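Long-range contacts in CrtC domain-containing protein (Fusarium vanettenii 77-13-4, PDB 7A0Q), which is a kievitone hydratase, a lyase that adds water to the plant phytoalexin kievitone and so probably helps the fungus to detoxify it: residues Phe166-Gly171 with Ser234-Ser239; Ser217-Phe222 with Glu340-Thr345; Thr247-Ile252 with Thr259-Leu264. One frame throughout, in Å; residues are numbered along the deposited sequence.

Strand 232-240 of the C-terminal eight-stranded barrel brings the three contacts together: it pairs with strand 218-225 of contact 2 on one flank and with strand 245-253 of contact 3 on the other. Contacts 2 and 3, about 17 Å apart between centres, are sheet pairings within that barrel, whereas contact 1 packs the N-terminal lipocalin domain onto its outer wall. Contact 1 is buried and built from aromatic rings, with no hydrogen bond between its segments. Contact 2, also buried, adds buried polar groups and a glycan to its backbone ladder. Contact 3 is partly exposed: leucine and isoleucine inside, an arginine at its margin.

Contact 1 of 3, residues Phe166-Gly171 with Ser234-Ser239; sequences FQFGEG and SAWIFS. With NAG (2-acetamido-2-deoxy-beta-D-glucopyranose), chain C.
Phe-166 and Phe-168 reach across to Trp-236 and Phe-238, and these four rings make almost the whole contact. The packing is tightest over the indole. CZ of Phe-166 sits above one face of Trp-236, toward the rim, and comes within 3.5 Å of Trp-236 NE1; the two ring planes are oblique, 52° apart. Phe-168 has CG trans to its backbone N (chi1 -175°), which brings the ring into the corner formed by Trp-236 and Phe-238. There it presents its edge to both: CE1 of Phe-168 lies 3.6 Å from Trp-236 CZ3, and CD1 of Phe-168 lies 3.7 Å from Phe-238 CZ, the latter pair of planes nearly perpendicular at 88°. The carbonyl O of Gln-167 looks at the rim of Phe-238, in the ring plane and 3.8 Å from CZ. No hydrogen bond joins the segments; the indole N-H of Trp-236 is taken by Glu-175 of strand 171-189.

Just past the rings the contact loosens. A type II' turn runs from Phe-168 to Gly-171, closed by Phe-168 N to Gly-171 O at 2.8 Å, with Gly-169 supplying the positive phi. Gln-167 leads its amide away from strand 234-239, and Glu-170 at the turn is exposed to solvent. On the other side of that strand, Ile-237 CG2 rests 3.6 Å from the acetamide methyl C8 of the N-linked sugar.

Trp-219 also meets the rings of Trp-236 and Phe-168 and extends the aromatic group toward the first strand of the barrel. What results is an aromatic cluster at the interface of two lipocalin domains, the hairpin 158-189 of the first leaning on the outer wall of the second, as expected for the tandem lipocalin build of the CrtC family.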
loop_
_atom_site.group_PDB
_atom_site.type_symbol
_atom_site.label_atom_id
_atom_site.label_comp_id
_atom_site.label_asym_id
_atom_site.label_seq_id
_atom_site.Cartn_x
_atom_site.Cartn_y
_atom_site.Cartn_z
ATOM N N PHE A 166 -10.105 -12.784 -2.468
ATOM C CA PHE A 166 -10.532 -13.293 -1.163
ATOM C C PHE A 166 -11.806 -12.561 -0.742
ATOM O O PHE A 166 -12.217 -11.574 -1.358
ATOM C CB PHE A 166 -9.410 -13.172 -0.108
ATOM C CG PHE A 166 -8.987 -11.755 0.216
ATOM C CD1 PHE A 166 -7.987 -11.126 -0.526
ATOM C CD2 PHE A 166 -9.544 -11.068 1.299
ATOM C CE1 PHE A 166 -7.575 -9.834 -0.214
ATOM C CE2 PHE A 166 -9.136 -9.782 1.612
ATOM C CZ PHE A 166 -8.140 -9.155 0.851
ATOM N N GLN A 167 -12.450 -13.083 0.308
ATOM C CA GLN A 167 -13.697 -12.499 0.800
ATOM C C GLN A 167 -13.420 -11.221 1.593
ATOM O O GLN A 167 -12.584 -11.211 2.501
ATOM C CB GLN A 167 -14.444 -13.515 1.669
ATOM C CG GLN A 167 -15.860 -13.077 2.032
ATOM C CD GLN A 167 -16.865 -13.457 0.969
ATOM O OE1 GLN A 167 -16.492 -13.918 -0.110
ATOM N NE2 GLN A 167 -18.156 -13.291 1.274
ATOM N N PHE A 168 -14.129 -10.138 1.250
ATOM C CA PHE A 168 -13.832 -8.799 1.779
ATOM C C PHE A 168 -15.153 -8.066 1.948
ATOM O O PHE A 168 -15.721 -7.567 0.970
ATOM C CB PHE A 168 -12.903 -8.047 0.833
ATOM C CG PHE A 168 -12.428 -6.705 1.344
ATOM C CD1 PHE A 168 -11.519 -6.622 2.376
ATOM C CD2 PHE A 168 -12.862 -5.527 0.744
ATOM C CE1 PHE A 168 -11.058 -5.404 2.834
ATOM C CE2 PHE A 168 -12.397 -4.290 1.189
ATOM C CZ PHE A 168 -11.495 -4.232 2.239
ATOM N N GLY A 169 -15.633 -7.994 3.183
ATOM C CA GLY A 169 -16.971 -7.492 3.413
ATOM C C GLY A 169 -17.998 -8.537 3.036
ATOM O O GLY A 169 -17.762 -9.738 3.208
ATOM N N GLU A 170 -19.125 -8.100 2.482
ATOM C CA GLU A 170 -20.187 -9.035 2.137
ATOM C C GLU A 170 -19.888 -9.845 0.883
ATOM O O GLU A 170 -20.567 -10.849 0.639
ATOM C CB GLU A 170 -21.511 -8.285 1.974
ATOM C CG GLU A 170 -22.722 -9.170 2.214
ATOM C CD GLU A 170 -24.043 -8.446 1.998
ATOM O OE1 GLU A 170 -24.054 -7.387 1.333
ATOM O OE2 GLU A 170 -25.070 -8.952 2.493
ATOM N N GLY A 171 -18.874 -9.468 0.108
ATOM C CA GLY A 171 -18.566 -10.159 -1.131
ATOM C C GLY A 171 -17.075 -10.304 -1.365
ATOM O O GLY A 171 -16.309 -10.497 -0.415
ATOM N N SER A 234 1.674 -9.279 2.675
ATOM C CA SER A 234 0.476 -8.449 2.569
ATOM C C SER A 234 -0.561 -9.058 3.506
ATOM O O SER A 234 -1.067 -10.148 3.242
ATOM C CB SER A 234 -0.021 -8.417 1.121
ATOM O OG SER A 234 -1.255 -7.743 0.978
ATOM N N ALA A 235 -0.839 -8.387 4.629
ATOM C CA ALA A 235 -1.597 -8.994 5.720
ATOM C C ALA A 235 -2.830 -8.165 6.040
ATOM O O ALA A 235 -2.735 -6.946 6.213
ATOM C CB ALA A 235 -0.728 -9.131 6.979
ATOM N N TRP A 236 -3.971 -8.840 6.187
ATOM C CA TRP A 236 -5.248 -8.183 6.447
ATOM C C TRP A 236 -5.841 -8.653 7.770
ATOM O O TRP A 236 -5.876 -9.856 8.052
ATOM C CB TRP A 236 -6.269 -8.491 5.349
ATOM C CG TRP A 236 -6.035 -7.804 4.026
ATOM C CD1 TRP A 236 -5.338 -8.294 2.966
ATOM C CD2 TRP A 236 -6.565 -6.541 3.622
ATOM N NE1 TRP A 236 -5.372 -7.387 1.916
ATOM C CE2 TRP A 236 -6.122 -6.303 2.298
ATOM C CE3 TRP A 236 -7.356 -5.572 4.257
ATOM C CZ2 TRP A 236 -6.463 -5.147 1.598
ATOM C CZ3 TRP A 236 -7.697 -4.431 3.558
ATOM C CH2 TRP A 236 -7.249 -4.224 2.241
ATOM N N ILE A 237 -6.381 -7.706 8.542
ATOM C CA ILE A 237 -7.116 -8.020 9.774
ATOM C C ILE A 237 -8.402 -7.200 9.778
ATOM O O ILE A 237 -8.357 -5.972 9.664
ATOM C CB ILE A 237 -6.289 -7.723 11.036
ATOM C CG1 ILE A 237 -4.912 -8.383 10.956
ATOM C CG2 ILE A 237 -7.039 -8.199 12.278
ATOM C CD1 ILE A 237 -3.837 -7.447 10.428
ATOM N N PHE A 238 -9.545 -7.875 9.913
ATOM C CA PHE A 238 -10.835 -7.190 10.022
ATOM C C PHE A 238 -11.895 -8.217 10.385
ATOM O O PHE A 238 -11.702 -9.419 10.208
ATOM C CB PHE A 238 -11.233 -6.446 8.733
ATOM C CG PHE A 238 -11.250 -7.319 7.497
ATOM C CD1 PHE A 238 -12.372 -8.074 7.179
ATOM C CD2 PHE A 238 -10.147 -7.370 6.646
ATOM C CE1 PHE A 238 -12.407 -8.876 6.049
ATOM C CE2 PHE A 238 -10.167 -8.181 5.505
ATOM C CZ PHE A 238 -11.299 -8.930 5.203
ATOM N N SER A 239 -13.027 -7.725 10.877
ATOM C CA SER A 239 -14.138 -8.603 11.219
ATOM C C SER A 239 -15.064 -8.802 10.030
ATOM O O SER A 239 -15.292 -7.880 9.238
ATOM C CB SER A 239 -14.934 -8.024 12.386
ATOM O OG SER A 239 -14.120 -7.873 13.529
HETATM C C1 NAG C . -11.670 -2.019 14.129
HETATM C C2 NAG C . -10.354 -2.527 14.694
HETATM C C3 NAG C . -10.546 -3.002 16.135
HETATM C C4 NAG C . -11.246 -1.956 16.994
HETATM C C5 NAG C . -12.490 -1.404 16.313
HETATM C C6 NAG C . -13.036 -0.183 17.015
HETATM C C7 NAG C . -8.654 -3.559 13.248
HETATM C C8 NAG C . -8.249 -4.805 12.527
HETATM N N2 NAG C . -9.820 -3.616 13.892
HETATM O O3 NAG C . -9.267 -3.306 16.683
HETATM O O4 NAG C . -11.685 -2.583 18.195
HETATM O O5 NAG C . -12.185 -0.986 14.973
HETATM O O6 NAG C . -12.052 0.841 17.077
HETATM O O7 NAG C . -7.969 -2.542 13.228
#

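Contact 2 of 3, residues Ser217-Phe222 with Glu340-Thr345; sequences SNWTWF and EIVYST. With NAG (2-acetamido-2-deoxy-beta-D-glucopyranose), chain C; IMD (imidazole), chain F.
Residues 218-222 and 340-343 run antiparallel, their axes 4.8 Å apart at closest. Trp-219 with Val-342 and Trp-221 with Glu-340 are the hydrogen-bonded pairs, each with two bonds, while Asn-218 with Tyr-343 and Thr-220 with Ile-341 are the non-hydrogen-bonded ones. Past the strand ends Ser-217 O still takes the N-H of Ser-344 at 2.8 Å, from well above its carbonyl plane, and more weakly that of Thr-345.

On the face carrying Trp-219, the indole folds back over the partner strand because chi1 of 61° tucks CG in over the backbone. Val-342 runs alongside it, with CG1 over the six-membered ring in a CH-pi contact and 3.4 Å from Trp-219 CZ2. At the edge of the same indole, NE1 of Trp-219 gives a nearly straight bond (174°) to Glu-340 OE2, 2.9 Å long, meeting the carboxylate on its anti side and somewhat out of plane.

These are the first and last strands of an eight-stranded lipocalin-like barrel, so this ladder is the seam that closes it, and the tryptophan face turns outward to the N-terminal domain. An imidazole, probably from the crystallisation liquor, lies there: its N1 donates to Glu-340 OE2 at 2.6 Å, giving that oxygen a second partner, and its C2 sits over the centre of the Trp-221 ring. Asp-206 binds the imidazole as well. Glu-319 OE2 lies close to Glu-340 OE1, two like charges.

The other face bears the glycan. Asn-218 CB lies over the Tyr-343 ring, 3.7 Å from its centroid, while Asn-218 ND2 carries the covalent link to C1 of the sugar. Ser-217 OG donates in plane to a lone pair of Asn-218 OD1. Thr-220 OG1 donates to the acetamide O7 at 2.8 Å, and Tyr-343 OH shares a hydrogen bond with the sugar O6 at 2.7 Å.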
loop_
_atom_site.group_PDB
_atom_site.type_symbol
_atom_site.label_atom_id
_atom_site.label_comp_id
_atom_site.label_asym_id
_atom_site.label_seq_id
_atom_site.Cartn_x
_atom_site.Cartn_y
_atom_site.Cartn_z
ATOM N N SER A 217 -16.242 -2.782 8.227
ATOM C CA SER A 217 -16.377 -1.524 8.955
ATOM C C SER A 217 -15.031 -0.833 9.131
ATOM O O SER A 217 -14.948 0.400 9.096
ATOM C CB SER A 217 -17.029 -1.771 10.320
ATOM O OG SER A 217 -16.193 -2.583 11.136
ATOM N N ASN A 218 -13.970 -1.609 9.333
ATOM C CA ASN A 218 -12.634 -1.063 9.523
ATOM C C ASN A 218 -11.644 -2.208 9.423
ATOM O O ASN A 218 -12.003 -3.376 9.596
ATOM C CB ASN A 218 -12.484 -0.313 10.860
ATOM C CG ASN A 218 -12.654 -1.192 12.109
ATOM O OD1 ASN A 218 -13.731 -1.729 12.386
ATOM N ND2 ASN A 218 -11.578 -1.310 12.883
ATOM N N TRP A 219 -10.396 -1.865 9.125
ATOM C CA TRP A 219 -9.371 -2.887 8.997
ATOM C C TRP A 219 -8.008 -2.306 9.326
ATOM O O TRP A 219 -7.819 -1.087 9.382
ATOM C CB TRP A 219 -9.345 -3.499 7.584
ATOM C CG TRP A 219 -9.046 -2.521 6.459
ATOM C CD1 TRP A 219 -7.815 -2.081 6.051
ATOM C CD2 TRP A 219 -10.001 -1.906 5.584
ATOM N NE1 TRP A 219 -7.950 -1.221 4.985
ATOM C CE2 TRP A 219 -9.278 -1.099 4.676
ATOM C CE3 TRP A 219 -11.395 -1.950 5.487
ATOM C CZ2 TRP A 219 -9.904 -0.352 3.682
ATOM C CZ3 TRP A 219 -12.018 -1.204 4.497
ATOM C CH2 TRP A 219 -11.270 -0.413 3.610
ATOM N N THR A 220 -7.054 -3.206 9.524
ATOM C CA THR A 220 -5.637 -2.882 9.464
ATOM C C THR A 220 -5.012 -3.748 8.383
ATOM O O THR A 220 -5.288 -4.955 8.316
ATOM C CB THR A 220 -4.945 -3.116 10.810
ATOM O OG1 THR A 220 -5.564 -2.292 11.808
ATOM C CG2 THR A 220 -3.455 -2.763 10.726
ATOM N N TRP A 221 -4.176 -3.126 7.544
ATOM C CA TRP A 221 -3.408 -3.823 6.519
ATOM C C TRP A 221 -1.929 -3.547 6.738
ATOM O O TRP A 221 -1.528 -2.392 6.935
ATOM C CB TRP A 221 -3.828 -3.371 5.114
ATOM C CG TRP A 221 -3.060 -3.994 3.965
ATOM C CD1 TRP A 221 -3.107 -5.304 3.563
ATOM C CD2 TRP A 221 -2.167 -3.326 3.058
ATOM N NE1 TRP A 221 -2.286 -5.494 2.462
ATOM C CE2 TRP A 221 -1.702 -4.298 2.136
ATOM C CE3 TRP A 221 -1.720 -2.005 2.933
ATOM C CZ2 TRP A 221 -0.812 -3.987 1.105
ATOM C CZ3 TRP A 221 -0.830 -1.691 1.899
ATOM C CH2 TRP A 221 -0.380 -2.686 1.007
ATOM N N PHE A 222 -1.122 -4.598 6.673
ATOM C CA PHE A 222 0.327 -4.485 6.747
ATOM C C PHE A 222 0.966 -4.874 5.421
ATOM O O PHE A 222 0.609 -5.892 4.813
ATOM C CB PHE A 222 0.911 -5.379 7.838
ATOM C CG PHE A 222 0.585 -4.939 9.227
ATOM C CD1 PHE A 222 1.367 -3.981 9.863
ATOM C CD2 PHE A 222 -0.492 -5.490 9.908
ATOM C CE1 PHE A 222 1.074 -3.567 11.158
ATOM C CE2 PHE A 222 -0.787 -5.088 11.210
ATOM C CZ PHE A 222 -0.009 -4.134 11.835
ATOM N N GLU A 340 -1.644 0.368 7.158
ATOM C CA GLU A 340 -2.838 1.124 6.819
ATOM C C GLU A 340 -3.917 0.829 7.847
ATOM O O GLU A 340 -4.192 -0.339 8.142
ATOM C CB GLU A 340 -3.328 0.767 5.417
ATOM C CG GLU A 340 -4.690 1.328 5.097
ATOM C CD GLU A 340 -5.115 0.993 3.695
ATOM O OE1 GLU A 340 -4.760 1.762 2.778
ATOM O OE2 GLU A 340 -5.777 -0.043 3.495
ATOM N N ILE A 341 -4.509 1.883 8.408
ATOM C CA ILE A 341 -5.641 1.755 9.320
ATOM C C ILE A 341 -6.782 2.559 8.734
ATOM O O ILE A 341 -6.669 3.782 8.571
ATOM C CB ILE A 341 -5.316 2.238 10.739
ATOM C CG1 ILE A 341 -4.027 1.593 11.250
ATOM C CG2 ILE A 341 -6.470 1.899 11.664
ATOM C CD1 ILE A 341 -3.600 2.099 12.625
ATOM N N VAL A 342 -7.873 1.877 8.401
ATOM C CA VAL A 342 -8.996 2.490 7.705
ATOM C C VAL A 342 -10.281 2.145 8.439
ATOM O O VAL A 342 -10.480 0.995 8.840
ATOM C CB VAL A 342 -9.089 2.028 6.233
ATOM C CG1 VAL A 342 -10.443 2.424 5.621
ATOM C CG2 VAL A 342 -7.936 2.608 5.419
ATOM N N TYR A 343 -11.136 3.149 8.614
ATOM C CA TYR A 343 -12.531 2.982 8.995
ATOM C C TYR A 343 -13.389 3.367 7.797
ATOM O O TYR A 343 -13.289 4.496 7.296
ATOM C CB TYR A 343 -12.871 3.854 10.209
ATOM C CG TYR A 343 -12.252 3.333 11.478
ATOM C CD1 TYR A 343 -10.894 3.500 11.744
ATOM C CD2 TYR A 343 -13.021 2.648 12.409
ATOM C CE1 TYR A 343 -10.319 2.992 12.905
ATOM C CE2 TYR A 343 -12.458 2.137 13.561
ATOM C CZ TYR A 343 -11.122 2.319 13.817
ATOM O OH TYR A 343 -10.590 1.804 14.974
ATOM N N SER A 344 -14.207 2.433 7.316
ATOM C CA SER A 344 -15.175 2.800 6.292
ATOM C C SER A 344 -16.387 3.476 6.903
ATOM O O SER A 344 -17.146 4.133 6.186
ATOM C CB SER A 344 -15.603 1.577 5.476
ATOM O OG SER A 344 -16.362 0.675 6.267
ATOM N N THR A 345 -16.570 3.317 8.212
ATOM C CA THR A 345 -17.545 4.056 8.989
ATOM C C THR A 345 -17.000 4.188 10.400
ATOM O O THR A 345 -16.288 3.308 10.894
ATOM C CB THR A 345 -18.918 3.368 9.020
ATOM O OG1 THR A 345 -19.792 4.096 9.890
ATOM C CG2 THR A 345 -18.804 1.935 9.542
HETATM C C1 NAG C . -11.670 -2.019 14.129
HETATM C C2 NAG C . -10.354 -2.527 14.694
HETATM C C3 NAG C . -10.546 -3.002 16.135
HETATM C C4 NAG C . -11.246 -1.956 16.994
HETATM C C5 NAG C . -12.490 -1.404 16.313
HETATM C C6 NAG C . -13.036 -0.183 17.015
HETATM C C7 NAG C . -8.654 -3.559 13.248
HETATM C C8 NAG C . -8.249 -4.805 12.527
HETATM N N2 NAG C . -9.820 -3.616 13.892
HETATM O O3 NAG C . -9.267 -3.306 16.683
HETATM O O4 NAG C . -11.685 -2.583 18.195
HETATM O O5 NAG C . -12.185 -0.986 14.973
HETATM O O6 NAG C . -12.052 0.841 17.077
HETATM O O7 NAG C . -7.969 -2.542 13.228
HETATM N N1 IMD F . -4.699 -1.021 1.315
HETATM C C2 IMD F . -4.463 -2.239 0.775
HETATM N N3 IMD F . -3.655 -2.072 -0.302
HETATM C C4 IMD F . -3.379 -0.763 -0.431
HETATM C C5 IMD F . -4.034 -0.098 0.588
#

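Contact 3 of 3, residues Thr247-Ile252 with Thr259-Leu264; sequences TRFATI and TLVLPL
A beta hairpin in the wall of the C-terminal lipocalin-like barrel pairs Arg-248 to Ile-252 with Thr-259 to Leu-264. Its antiparallel strands twist strongly against each other, with 142° between their directions. Ala-250 with Leu-262 and Ile-252 with Leu-260 are hydrogen-bonded pairs, two bonds each. Between and beyond them, Thr-251 with Val-261 and Phe-249 with Pro-263 are non-hydrogen-bonded; the proline has no N-H, but in such a pair that group would point away from this partner strand anyway.

At Arg-248 and Leu-264 one backbone bond remains, and the arginine side chain supplies a second. Leu-264 N donates to Arg-248 O at 3.0 Å, and Arg-248 NH1 returns a bond of 2.9 Å to Leu-264 O. The arginine chain stretches out straight as far as NE and passes its CD beside that same oxygen. The bond to Leu-264 O lies in the guanidinium plane but meets the carbonyl from above, 54° out of its plane.

The barrel-facing side is aliphatic. Ile-252 CD1 touches Leu-262 CD1 at 4.0 Å, the two chains roughly perpendicular. Leu-264 bends over the other strand, laying CD2 3.6 Å from Phe-249 C. On the outer side, Phe-249 and Val-261 are flank to flank, CD2 of Phe-249 4.0 Å from CG1 of Val-261, and the CG2 methyls of Thr-251 and Thr-259 meet at 3.6 Å.

Strand 232-240 flanks the hairpin on one side, through backbone bonds to Phe-249 and Thr-251, and strand 282-291 on the other, where Ile-291 touches Ala-250, Leu-262 and Leu-264. From outside, strand 158-168 of the N-terminal domain leans in: Phe-166 meets Phe-249 edge-to-face, and the N-H of nearby Gly-161 bonds to Thr-251 OG1.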
loop_
_atom_site.group_PDB
_atom_site.type_symbol
_atom_site.label_atom_id
_atom_site.label_comp_id
_atom_site.label_asym_id
_atom_site.label_seq_id
_atom_site.Cartn_x
_atom_site.Cartn_y
_atom_site.Cartn_z
ATOM N N THR A 247 -11.370 -12.175 10.169
ATOM C CA THR A 247 -10.360 -12.335 9.134
ATOM C C THR A 247 -9.017 -11.849 9.665
ATOM O O THR A 247 -8.904 -10.731 10.176
ATOM C CB THR A 247 -10.772 -11.583 7.868
ATOM O OG1 THR A 247 -11.952 -12.202 7.332
ATOM C CG2 THR A 247 -9.650 -11.629 6.814
ATOM N N ARG A 248 -8.009 -12.717 9.604
ATOM C CA ARG A 248 -6.699 -12.367 10.150
ATOM C C ARG A 248 -5.683 -13.269 9.450
ATOM O O ARG A 248 -5.496 -14.423 9.847
ATOM C CB ARG A 248 -6.671 -12.522 11.672
ATOM C CG ARG A 248 -7.357 -13.791 12.202
ATOM C CD ARG A 248 -7.355 -13.842 13.730
ATOM N NE ARG A 248 -7.952 -15.085 14.227
ATOM C CZ ARG A 248 -7.299 -16.233 14.370
ATOM N NH1 ARG A 248 -6.013 -16.329 14.055
ATOM N NH2 ARG A 248 -7.936 -17.300 14.833
ATOM N N PHE A 249 -5.061 -12.752 8.391
ATOM C CA PHE A 249 -4.239 -13.643 7.583
ATOM C C PHE A 249 -3.208 -12.838 6.804
ATOM O O PHE A 249 -3.352 -11.632 6.589
ATOM C CB PHE A 249 -5.097 -14.507 6.635
ATOM C CG PHE A 249 -5.493 -13.818 5.345
ATOM C CD1 PHE A 249 -6.346 -12.717 5.350
ATOM C CD2 PHE A 249 -5.007 -14.278 4.127
ATOM C CE1 PHE A 249 -6.713 -12.092 4.143
ATOM C CE2 PHE A 249 -5.368 -13.669 2.934
ATOM C CZ PHE A 249 -6.211 -12.577 2.941
ATOM N N ALA A 250 -2.149 -13.535 6.408
ATOM C CA ALA A 250 -1.105 -12.971 5.570
ATOM C C ALA A 250 -1.011 -13.772 4.284
ATOM O O ALA A 250 -1.101 -15.006 4.302
ATOM C CB ALA A 250 0.254 -12.982 6.297
ATOM N N THR A 251 -0.831 -13.055 3.168
ATOM C CA THR A 251 -0.317 -13.638 1.936
ATOM C C THR A 251 1.153 -13.259 1.849
ATOM O O THR A 251 1.500 -12.078 1.918
ATOM C CB THR A 251 -1.064 -13.140 0.698
ATOM O OG1 THR A 251 -2.478 -13.360 0.847
ATOM C CG2 THR A 251 -0.559 -13.886 -0.539
ATOM N N ILE A 252 2.011 -14.256 1.750
ATOM C CA ILE A 252 3.444 -14.025 1.708
ATOM C C ILE A 252 3.964 -14.556 0.388
ATOM O O ILE A 252 3.825 -15.747 0.097
ATOM C CB ILE A 252 4.166 -14.697 2.884
ATOM C CG1 ILE A 252 3.566 -14.217 4.211
ATOM C CG2 ILE A 252 5.680 -14.433 2.763
ATOM C CD1 ILE A 252 4.229 -14.817 5.449
ATOM N N THR A 259 3.940 -18.960 -2.686
ATOM C CA THR A 259 2.978 -18.090 -2.020
ATOM C C THR A 259 2.403 -18.809 -0.806
ATOM O O THR A 259 1.905 -19.931 -0.930
ATOM C CB THR A 259 1.858 -17.672 -2.989
ATOM O OG1 THR A 259 2.432 -17.074 -4.165
ATOM C CG2 THR A 259 0.920 -16.653 -2.343
ATOM N N LEU A 260 2.501 -18.175 0.362
ATOM C CA LEU A 260 1.977 -18.714 1.616
ATOM C C LEU A 260 0.717 -17.952 2.005
ATOM O O LEU A 260 0.693 -16.721 1.967
ATOM C CB LEU A 260 3.017 -18.612 2.741
ATOM C CG LEU A 260 4.461 -18.877 2.303
ATOM C CD1 LEU A 260 5.429 -18.684 3.472
ATOM C CD2 LEU A 260 4.584 -20.274 1.712
ATOM N N VAL A 261 -0.329 -18.681 2.373
ATOM C CA VAL A 261 -1.576 -18.086 2.844
ATOM C C VAL A 261 -1.783 -18.590 4.272
ATOM O O VAL A 261 -2.152 -19.752 4.492
ATOM C CB VAL A 261 -2.748 -18.439 1.925
ATOM C CG1 VAL A 261 -4.012 -17.712 2.381
ATOM C CG2 VAL A 261 -2.375 -18.076 0.464
ATOM N N LEU A 262 -1.518 -17.723 5.255
ATOM C CA LEU A 262 -1.321 -18.173 6.632
ATOM C C LEU A 262 -2.178 -17.366 7.595
ATOM O O LEU A 262 -2.241 -16.139 7.495
ATOM C CB LEU A 262 0.156 -18.040 7.049
ATOM C CG LEU A 262 1.189 -18.631 6.082
ATOM C CD1 LEU A 262 2.605 -18.313 6.551
ATOM C CD2 LEU A 262 0.995 -20.136 5.952
ATOM N N PRO A 263 -2.845 -18.025 8.541
ATOM C CA PRO A 263 -3.522 -17.285 9.613
ATOM C C PRO A 263 -2.518 -16.537 10.474
ATOM O O PRO A 263 -1.351 -16.920 10.581
ATOM C CB PRO A 263 -4.224 -18.385 10.425
ATOM C CG PRO A 263 -4.229 -19.600 9.557
ATOM C CD PRO A 263 -3.002 -19.480 8.682
ATOM N N LEU A 264 -2.991 -15.476 11.129
ATOM C CA LEU A 264 -2.145 -14.735 12.061
ATOM C C LEU A 264 -2.954 -14.293 13.277
ATOM O O LEU A 264 -4.184 -14.237 13.252
ATOM C CB LEU A 264 -1.471 -13.517 11.395
ATOM C CG LEU A 264 -2.351 -12.374 10.878
ATOM C CD1 LEU A 264 -2.785 -11.398 11.969
ATOM C CD2 LEU A 264 -1.633 -11.621 9.758
#